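Local coordinates for protein mannose-6-phosphate isomerase (Helicobacter pylori, PDB 2QH5) that probably transfers a guanylyl group from GTP to alpha-D-mannose 1-phosphate, making GDP-mannose and diphosphate, through the nucleotidyltransferase domain held by this chain, at residues A[54-60]-A[79-85]; A[94-99]-A[193-199]. All coordinates share one frame; numbering follows the deposited sequence.

Both contacts lie in the nucleotidyltransferase domain and are built on its central sheet. Contact 1 joins two parallel strands of that sheet. The chain then leaves strand 78-84 for helix 90-99, whose last turns meet the strand-to-helix passage 193-199 in contact 2. The centres are about 16 Å apart, yet the two touch: Leu55 CD2 of contact 1 packs 4.0 Å from Ser97 CB of contact 2, so helix 90-99 rests on strand 53-59 through Ser97, which takes no part in the contact with 193-199. Most of the glycine-rich loop after strand 5-10, which in relatives binds the nucleotide, is not modelled (13-25).

Contact 1. Residues A[54-60]-A[79-85]; sequences TLIVCNE and VGFLLES
Val79 opens the pairing with Thr54, and its CG1 reaches diagonally to Ile56 CG1, 4.0 Å away, on one face of a parallel strand pair within a mixed sheet. Gly80 ties the strands from both ends of its backbone: its N donates to Thr54 O at 3.0 Å, and its O receives Ile56 N at 2.9 Å in an almost straight bond (174° at the hydrogen). On the face opposite Ile56 and Phe81, Leu55 CD1 lies against the backbone of Gly80 and Phe81.

Phe81 runs alongside Ile56 on the same face. Ile56 CB sits over the ring, 4.0 Å from the Phe81 centroid and displaced toward the rim, in a CH-pi contact. The sulfur of Cys58 takes the ring edge instead, in the plane, with SG 3.6 Å from Phe81 CD1. A Cys58 chi1 of 55° puts SG there, between its own N and carbonyl carbon. Leu82 lies on the other face, its CD2 4.0 Å from Val57 CB, while its backbone links to Ile56 O and Cys58 N. Leu83 turns back to the Phe81 face, where its CD2 meets Cys58 SG at 3.7 Å. Glu84 N bonds to Cys58 O, and Glu84 O accepts from Glu60 N at 2.8 Å; the Glu84 carboxylate end crosses Val57 CG2. At Ser85, CA and CB border the Glu60 carboxylate, whose OE2 is in a salt bridge with Arg232; Ser85 OG bonds to Leu233 O.

These are the two strands of a beta-alpha-beta unit whose crossover contains helix 63-69. Strand 5-10 flanks 54-59 and strand 230-233 flanks 79-84. Phe40 and Phe44 of helix 39-48 cover Ile56, Tyr63 meets the Phe81 ring edge-to-face, and Met100 packs on Leu55 and Leu82 from the other face.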
ATOM      1  N   THR A  54     -11.241  -4.166   5.829  1.00 59.32           N
ATOM      2  CA  THR A  54     -10.436  -4.068   4.616  1.00 56.02           C
ATOM      3  C   THR A  54     -11.092  -3.109   3.627  1.00 55.01           C
ATOM      4  O   THR A  54     -12.318  -3.017   3.557  1.00 58.72           O
ATOM      5  CB  THR A  54     -10.170  -5.447   3.981  1.00 52.89           C
ATOM      6  OG1 THR A  54      -9.658  -6.326   4.988  1.00 54.88           O
ATOM      7  CG2 THR A  54      -9.144  -5.351   2.852  1.00 49.80           C
ATOM      8  N   LEU A  55     -10.261  -2.345   2.926  1.00 48.94           N
ATOM      9  CA  LEU A  55     -10.678  -1.575   1.773  1.00 41.29           C
ATOM     10  C   LEU A  55      -9.840  -2.050   0.618  1.00 41.91           C
ATOM     11  O   LEU A  55      -8.628  -1.860   0.604  1.00 50.04           O
ATOM     12  CB  LEU A  55     -10.470  -0.070   1.985  1.00 43.67           C
ATOM     13  CG  LEU A  55     -10.859   0.869   0.826  1.00 38.79           C
ATOM     14  CD1 LEU A  55     -12.279   0.611   0.372  1.00 34.61           C
ATOM     15  CD2 LEU A  55     -10.704   2.335   1.228  1.00 40.40           C
ATOM     16  N   ILE A  56     -10.497  -2.699  -0.337  1.00 46.31           N
ATOM     17  CA  ILE A  56      -9.865  -3.195  -1.548  1.00 38.58           C
ATOM     18  C   ILE A  56     -10.002  -2.135  -2.617  1.00 43.82           C
ATOM     19  O   ILE A  56     -11.106  -1.671  -2.913  1.00 41.60           O
ATOM     20  CB  ILE A  56     -10.558  -4.466  -2.030  1.00 43.40           C
ATOM     21  CG1 ILE A  56     -10.837  -5.388  -0.830  1.00 39.71           C
ATOM     22  CG2 ILE A  56      -9.758  -5.123  -3.141  1.00 40.97           C
ATOM     23  CD1 ILE A  56     -10.648  -6.841  -1.110  1.00 46.30           C
ATOM     24  N   VAL A  57      -8.875  -1.711  -3.163  1.00 42.63           N
ATOM     25  CA  VAL A  57      -8.916  -0.784  -4.265  1.00 44.57           C
ATOM     26  C   VAL A  57      -8.460  -1.487  -5.551  1.00 49.26           C
ATOM     27  O   VAL A  57      -7.336  -1.949  -5.648  1.00 47.49           O
ATOM     28  CB  VAL A  57      -8.219   0.588  -3.934  1.00 46.86           C
ATOM     29  CG1 VAL A  57      -7.356   0.505  -2.685  1.00 43.95           C
ATOM     30  CG2 VAL A  57      -7.477   1.173  -5.133  1.00 37.00           C
ATOM     31  N   CYS A  58      -9.379  -1.612  -6.507  1.00 53.12           N
ATOM     32  CA  CYS A  58      -9.110  -2.303  -7.767  1.00 54.28           C
ATOM     33  C   CYS A  58      -9.799  -1.612  -8.924  1.00 53.85           C
ATOM     34  O   CYS A  58     -10.618  -0.720  -8.728  1.00 57.63           O
ATOM     35  CB  CYS A  58      -9.547  -3.779  -7.715  1.00 54.36           C
ATOM     36  SG  CYS A  58     -11.285  -4.080  -7.248  1.00 53.14           S
ATOM     37  N   ASN A  59      -9.444  -2.031 -10.131  1.00 55.30           N
ATOM     38  CA  ASN A  59     -10.133  -1.598 -11.330  1.00 58.49           C
ATOM     39  C   ASN A  59     -11.564  -2.116 -11.334  1.00 56.05           C
ATOM     40  O   ASN A  59     -11.824  -3.239 -10.908  1.00 55.20           O
ATOM     41  CB  ASN A  59      -9.397  -2.095 -12.572  1.00 59.33           C
ATOM     42  CG  ASN A  59      -9.779  -1.328 -13.813  1.00 63.69           C
ATOM     43  OD1 ASN A  59     -10.873  -1.497 -14.351  1.00 66.31           O
ATOM     44  ND2 ASN A  59      -8.879  -0.465 -14.274  1.00 61.95           N
ATOM     45  N   GLU A  60     -12.486  -1.288 -11.818  1.00 57.07           N
ATOM     46  CA  GLU A  60     -13.900  -1.651 -11.864  1.00 57.03           C
ATOM     47  C   GLU A  60     -14.152  -2.834 -12.802  1.00 58.63           C
ATOM     48  O   GLU A  60     -15.121  -3.561 -12.614  1.00 51.41           O
ATOM     49  CB  GLU A  60     -14.759  -0.451 -12.256  1.00 56.06           C
ATOM     50  CG  GLU A  60     -14.453   0.089 -13.640  1.00 71.64           C
ATOM     51  CD  GLU A  60     -15.150   1.393 -13.930  1.00 79.09           C
ATOM     52  OE1 GLU A  60     -14.970   1.926 -15.046  1.00 82.43           O
ATOM     53  OE2 GLU A  60     -15.876   1.885 -13.042  1.00 87.81           O
ATOM     54  N   VAL A  79     -15.788  -5.781   4.776  1.00 68.50           N
ATOM     55  CA  VAL A  79     -14.998  -5.532   3.564  1.00 61.75           C
ATOM     56  C   VAL A  79     -15.665  -4.505   2.641  1.00 58.86           C
ATOM     57  O   VAL A  79     -16.865  -4.576   2.380  1.00 62.47           O
ATOM     58  CB  VAL A  79     -14.763  -6.849   2.772  1.00 64.00           C
ATOM     59  CG1 VAL A  79     -13.734  -6.659   1.640  1.00 57.84           C
ATOM     60  CG2 VAL A  79     -14.338  -7.970   3.707  1.00 62.46           C
ATOM     61  N   GLY A  80     -14.876  -3.555   2.151  1.00 54.06           N
ATOM     62  CA  GLY A  80     -15.360  -2.538   1.228  1.00 45.09           C
ATOM     63  C   GLY A  80     -14.466  -2.466   0.011  1.00 51.83           C
ATOM     64  O   GLY A  80     -13.337  -2.961   0.032  1.00 51.85           O
ATOM     65  N   PHE A  81     -14.974  -1.851  -1.054  1.00 52.82           N
ATOM     66  CA  PHE A  81     -14.229  -1.688  -2.298  1.00 39.67           C
ATOM     67  C   PHE A  81     -14.165  -0.239  -2.719  1.00 40.84           C
ATOM     68  O   PHE A  81     -15.094   0.522  -2.498  1.00 43.10           O
ATOM     69  CB  PHE A  81     -14.902  -2.447  -3.429  1.00 35.59           C
ATOM     70  CG  PHE A  81     -14.518  -3.884  -3.508  1.00 42.38           C
ATOM     71  CD1 PHE A  81     -13.595  -4.310  -4.456  1.00 42.35           C
ATOM     72  CD2 PHE A  81     -15.083  -4.818  -2.650  1.00 30.74           C
ATOM     73  CE1 PHE A  81     -13.245  -5.657  -4.549  1.00 47.52           C
ATOM     74  CE2 PHE A  81     -14.727  -6.153  -2.726  1.00 39.83           C
ATOM     75  CZ  PHE A  81     -13.813  -6.578  -3.680  1.00 38.97           C
ATOM     76  N   LEU A  82     -13.053   0.130  -3.334  1.00 43.37           N
ATOM     77  CA  LEU A  82     -12.961   1.377  -4.046  1.00 40.04           C
ATOM     78  C   LEU A  82     -12.593   1.013  -5.467  1.00 41.54           C
ATOM     79  O   LEU A  82     -11.480   0.531  -5.738  1.00 38.95           O
ATOM     80  CB  LEU A  82     -11.903   2.285  -3.435  1.00 42.41           C
ATOM     81  CG  LEU A  82     -11.412   3.424  -4.338  1.00 44.62           C
ATOM     82  CD1 LEU A  82     -12.503   4.461  -4.580  1.00 43.21           C
ATOM     83  CD2 LEU A  82     -10.169   4.059  -3.766  1.00 52.54           C
ATOM     84  N   LEU A  83     -13.534   1.246  -6.374  1.00 42.23           N
ATOM     85  CA  LEU A  83     -13.365   0.865  -7.765  1.00 44.59           C
ATOM     86  C   LEU A  83     -12.782   1.987  -8.614  1.00 46.24           C
ATOM     87  O   LEU A  83     -13.131   3.153  -8.470  1.00 47.01           O
ATOM     88  CB  LEU A  83     -14.683   0.353  -8.342  1.00 42.79           C
ATOM     89  CG  LEU A  83     -15.295  -0.790  -7.529  1.00 43.74           C
ATOM     90  CD1 LEU A  83     -16.551  -1.294  -8.198  1.00 45.64           C
ATOM     91  CD2 LEU A  83     -14.302  -1.925  -7.342  1.00 48.64           C
ATOM     92  N   GLU A  84     -11.861   1.629  -9.491  1.00 50.42           N
ATOM     93  CA  GLU A  84     -11.230   2.636 -10.305  1.00 57.09           C
ATOM     94  C   GLU A  84     -11.596   2.473 -11.773  1.00 62.13           C
ATOM     95  O   GLU A  84     -11.582   1.362 -12.317  1.00 59.65           O
ATOM     96  CB  GLU A  84      -9.718   2.638 -10.076  1.00 58.76           C
ATOM     97  CG  GLU A  84      -9.354   2.905  -8.608  1.00 69.90           C
ATOM     98  CD  GLU A  84      -7.919   3.349  -8.407  1.00 71.53           C
ATOM     99  OE1 GLU A  84      -7.718   4.450  -7.834  1.00 66.30           O
ATOM    100  OE2 GLU A  84      -7.005   2.597  -8.816  1.00 67.72           O
ATOM    101  N   SER A  85     -11.975   3.595 -12.385  1.00 65.54           N
ATOM    102  CA  SER A  85     -12.094   3.700 -13.832  1.00 67.67           C
ATOM    103  C   SER A  85     -10.684   3.741 -14.413  1.00 67.50           C
ATOM    104  O   SER A  85     -10.289   2.848 -15.166  1.00 67.81           O
ATOM    105  CB  SER A  85     -12.890   4.954 -14.212  1.00 68.22           C
ATOM    106  OG  SER A  85     -12.675   6.013 -13.287  1.00 68.38           O
TER

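Contact 2. Residues A[94-99]-A[193-199]; sequences IALSAL and FQAGVFL
Ala98 and Ala195 bring the backbones together, with CA of Ala98 5.1 Å from CA of Ala195, at a helix-helix packing in the GT-A nucleotidyltransferase fold. The short helical segments 94-99 and 195-199 approach to 9.5 Å between axes and run at 135° to each other, midway between perpendicular and antiparallel. Residues 193-194 end a strand of the central sheet and pass straight into the second helix. Gln194 is its N-cap, with OE1 accepting a weak bond from Val197 N.

The side-chain contact is wholly apolar. At the close approach two alanine methyls, those of Ala98 and Ala195, meet; Leu199 and Phe198 then close on Ala98 CB, which packs 3.8 Å from Leu199 CD2 and 3.9 Å from Phe198 CD1. The isobutyl branches of Leu99 and Leu199 cross at a slant farther along, with Leu99 CD2 4.0 Å from Leu199 CD1. Phe198 has CG anti to its own N (chi1 172°), which sends the ring across to helix 94-99. There one edge abuts the backbone of the opposing helix, Phe198 CE1 lying 3.6 Å from Ala95 CA, near the ring plane.

Around these residues, Ile246 and Leu250 of helix 246-251 pack on Phe198, and Leu210 of helix 207-216 packs on Leu199. Ile94 rests on Val109 and Ala98 on Leu107, which seats helix 90-99 on strand 106-111; Phe193 lies in the adjoining strand.

Ile94 joins both aromatic rings through a single methyl. Its CG2 rests over one face of Phe198, 3.9 Å from the ring centroid and 28° off the normal, and the same Ile94 CG2 comes within 3.9 Å of Phe193 CZ.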
ATOM      1  N   ILE A  94      -3.757   5.754  -2.338  1.00 48.49           N
ATOM      2  CA  ILE A  94      -3.552   5.839  -0.896  1.00 44.26           C
ATOM      3  C   ILE A  94      -4.216   7.078  -0.297  1.00 45.20           C
ATOM      4  O   ILE A  94      -4.946   6.961   0.690  1.00 44.68           O
ATOM      5  CB  ILE A  94      -2.062   5.733  -0.505  1.00 47.29           C
ATOM      6  CG1 ILE A  94      -1.501   4.381  -0.963  1.00 45.28           C
ATOM      7  CG2 ILE A  94      -1.889   5.841   0.999  1.00 45.55           C
ATOM      8  CD1 ILE A  94       0.009   4.314  -0.993  1.00 49.27           C
ATOM      9  N   ALA A  95      -3.996   8.246  -0.901  1.00 40.86           N
ATOM     10  CA  ALA A  95      -4.645   9.479  -0.432  1.00 39.60           C
ATOM     11  C   ALA A  95      -6.164   9.388  -0.422  1.00 41.97           C
ATOM     12  O   ALA A  95      -6.807   9.880   0.511  1.00 47.63           O
ATOM     13  CB  ALA A  95      -4.202  10.665  -1.243  1.00 40.69           C
ATOM     14  N   LEU A  96      -6.732   8.749  -1.445  1.00 41.89           N
ATOM     15  CA  LEU A  96      -8.182   8.544  -1.527  1.00 39.71           C
ATOM     16  C   LEU A  96      -8.674   7.653  -0.395  1.00 41.52           C
ATOM     17  O   LEU A  96      -9.628   8.008   0.304  1.00 52.00           O
ATOM     18  CB  LEU A  96      -8.604   8.025  -2.918  1.00 40.20           C
ATOM     19  CG  LEU A  96      -8.491   9.048  -4.082  1.00 47.90           C
ATOM     20  CD1 LEU A  96      -8.569   8.416  -5.472  1.00 41.42           C
ATOM     21  CD2 LEU A  96      -9.499  10.196  -3.972  1.00 45.81           C
ATOM     22  N   SER A  97      -8.001   6.521  -0.197  1.00 42.40           N
ATOM     23  CA  SER A  97      -8.267   5.585   0.917  1.00 46.93           C
ATOM     24  C   SER A  97      -8.201   6.223   2.301  1.00 46.56           C
ATOM     25  O   SER A  97      -9.007   5.903   3.178  1.00 49.70           O
ATOM     26  CB  SER A  97      -7.268   4.432   0.883  1.00 49.78           C
ATOM     27  OG  SER A  97      -7.193   3.864  -0.410  1.00 55.52           O
ATOM     28  N   ALA A  98      -7.228   7.111   2.492  1.00 40.77           N
ATOM     29  CA  ALA A  98      -7.085   7.865   3.730  1.00 40.68           C
ATOM     30  C   ALA A  98      -8.236   8.857   3.920  1.00 42.81           C
ATOM     31  O   ALA A  98      -8.712   9.048   5.036  1.00 50.59           O
ATOM     32  CB  ALA A  98      -5.751   8.586   3.749  1.00 45.50           C
ATOM     33  N   LEU A  99      -8.692   9.473   2.829  1.00 43.54           N
ATOM     34  CA  LEU A  99      -9.833  10.387   2.876  1.00 45.55           C
ATOM     35  C   LEU A  99     -11.147   9.643   3.138  1.00 49.19           C
ATOM     36  O   LEU A  99     -12.089  10.222   3.666  1.00 47.55           O
ATOM     37  CB  LEU A  99      -9.941  11.226   1.595  1.00 43.11           C
ATOM     38  CG  LEU A  99      -8.837  12.240   1.229  1.00 38.55           C
ATOM     39  CD1 LEU A  99      -9.033  12.701  -0.188  1.00 27.69           C
ATOM     40  CD2 LEU A  99      -8.728  13.456   2.169  1.00 34.73           C
ATOM     41  N   PHE A 193       0.769   3.726   8.594  1.00 34.19           N
ATOM     42  CA  PHE A 193       0.704   5.098   9.099  1.00 37.03           C
ATOM     43  C   PHE A 193      -0.720   5.391   9.525  1.00 44.74           C
ATOM     44  O   PHE A 193      -1.652   4.721   9.078  1.00 52.49           O
ATOM     45  CB  PHE A 193       1.150   6.157   8.065  1.00 41.56           C
ATOM     46  CG  PHE A 193       0.938   5.762   6.613  1.00 46.06           C
ATOM     47  CD1 PHE A 193      -0.340   5.546   6.095  1.00 41.58           C
ATOM     48  CD2 PHE A 193       2.033   5.636   5.758  1.00 49.42           C
ATOM     49  CE1 PHE A 193      -0.515   5.188   4.767  1.00 49.10           C
ATOM     50  CE2 PHE A 193       1.869   5.288   4.419  1.00 45.67           C
ATOM     51  CZ  PHE A 193       0.600   5.051   3.922  1.00 46.46           C
ATOM     52  N   GLN A 194      -0.895   6.380  10.391  1.00 40.79           N
ATOM     53  CA  GLN A 194      -2.225   6.869  10.696  1.00 45.27           C
ATOM     54  C   GLN A 194      -2.710   7.707   9.507  1.00 50.50           C
ATOM     55  O   GLN A 194      -1.901   8.336   8.821  1.00 55.51           O
ATOM     56  CB  GLN A 194      -2.190   7.699  11.973  1.00 42.01           C
ATOM     57  CG  GLN A 194      -3.542   8.088  12.505  1.00 42.82           C
ATOM     58  CD  GLN A 194      -3.500   9.372  13.287  1.00 47.86           C
ATOM     59  OE1 GLN A 194      -3.350  10.464  12.723  1.00 56.69           O
ATOM     60  NE2 GLN A 194      -3.633   9.258  14.601  1.00 43.75           N
ATOM     61  N   ALA A 195      -4.020   7.694   9.256  1.00 50.19           N
ATOM     62  CA  ALA A 195      -4.612   8.399   8.120  1.00 51.40           C
ATOM     63  C   ALA A 195      -4.331   9.901   8.174  1.00 54.38           C
ATOM     64  O   ALA A 195      -3.896  10.496   7.185  1.00 58.83           O
ATOM     65  CB  ALA A 195      -6.103   8.135   8.054  1.00 52.79           C
ATOM     66  N   GLY A 196      -4.560  10.489   9.345  1.00 54.49           N
ATOM     67  CA  GLY A 196      -4.336  11.913   9.587  1.00 55.25           C
ATOM     68  C   GLY A 196      -2.922  12.407   9.364  1.00 57.08           C
ATOM     69  O   GLY A 196      -2.729  13.420   8.690  1.00 61.04           O
ATOM     70  N   VAL A 197      -1.936  11.710   9.930  1.00 55.02           N
ATOM     71  CA  VAL A 197      -0.529  12.056   9.698  1.00 53.87           C
ATOM     72  C   VAL A 197      -0.110  11.840   8.245  1.00 52.70           C
ATOM     73  O   VAL A 197       0.650  12.649   7.695  1.00 54.08           O
ATOM     74  CB  VAL A 197       0.464  11.376  10.724  1.00 57.60           C
ATOM     75  CG1 VAL A 197      -0.236  10.345  11.560  1.00 58.23           C
ATOM     76  CG2 VAL A 197       1.724  10.792  10.041  1.00 51.33           C
ATOM     77  N   PHE A 198      -0.616  10.776   7.618  1.00 51.04           N
ATOM     78  CA  PHE A 198      -0.398  10.599   6.182  1.00 50.79           C
ATOM     79  C   PHE A 198      -0.905  11.808   5.387  1.00 50.66           C
ATOM     80  O   PHE A 198      -0.194  12.326   4.526  1.00 49.07           O
ATOM     81  CB  PHE A 198      -1.040   9.326   5.631  1.00 44.42           C
ATOM     82  CG  PHE A 198      -0.981   9.243   4.134  1.00 43.76           C
ATOM     83  CD1 PHE A 198      -2.040   9.682   3.355  1.00 36.94           C
ATOM     84  CD2 PHE A 198       0.165   8.780   3.500  1.00 49.70           C
ATOM     85  CE1 PHE A 198      -1.979   9.637   1.984  1.00 36.75           C
ATOM     86  CE2 PHE A 198       0.236   8.730   2.120  1.00 44.00           C
ATOM     87  CZ  PHE A 198      -0.835   9.163   1.356  1.00 45.26           C
ATOM     88  N   LEU A 199      -2.130  12.247   5.673  1.00 47.74           N
ATOM     89  CA  LEU A 199      -2.707  13.378   4.953  1.00 47.86           C
ATOM     90  C   LEU A 199      -2.021  14.699   5.285  1.00 51.11           C
ATOM     91  O   LEU A 199      -2.018  15.620   4.464  1.00 52.99           O
ATOM     92  CB  LEU A 199      -4.220  13.464   5.185  1.00 49.84           C
ATOM     93  CG  LEU A 199      -5.017  12.271   4.638  1.00 44.68           C
ATOM     94  CD1 LEU A 199      -6.437  12.250   5.184  1.00 37.16           C
ATOM     95  CD2 LEU A 199      -5.011  12.237   3.109  1.00 34.41           C
TER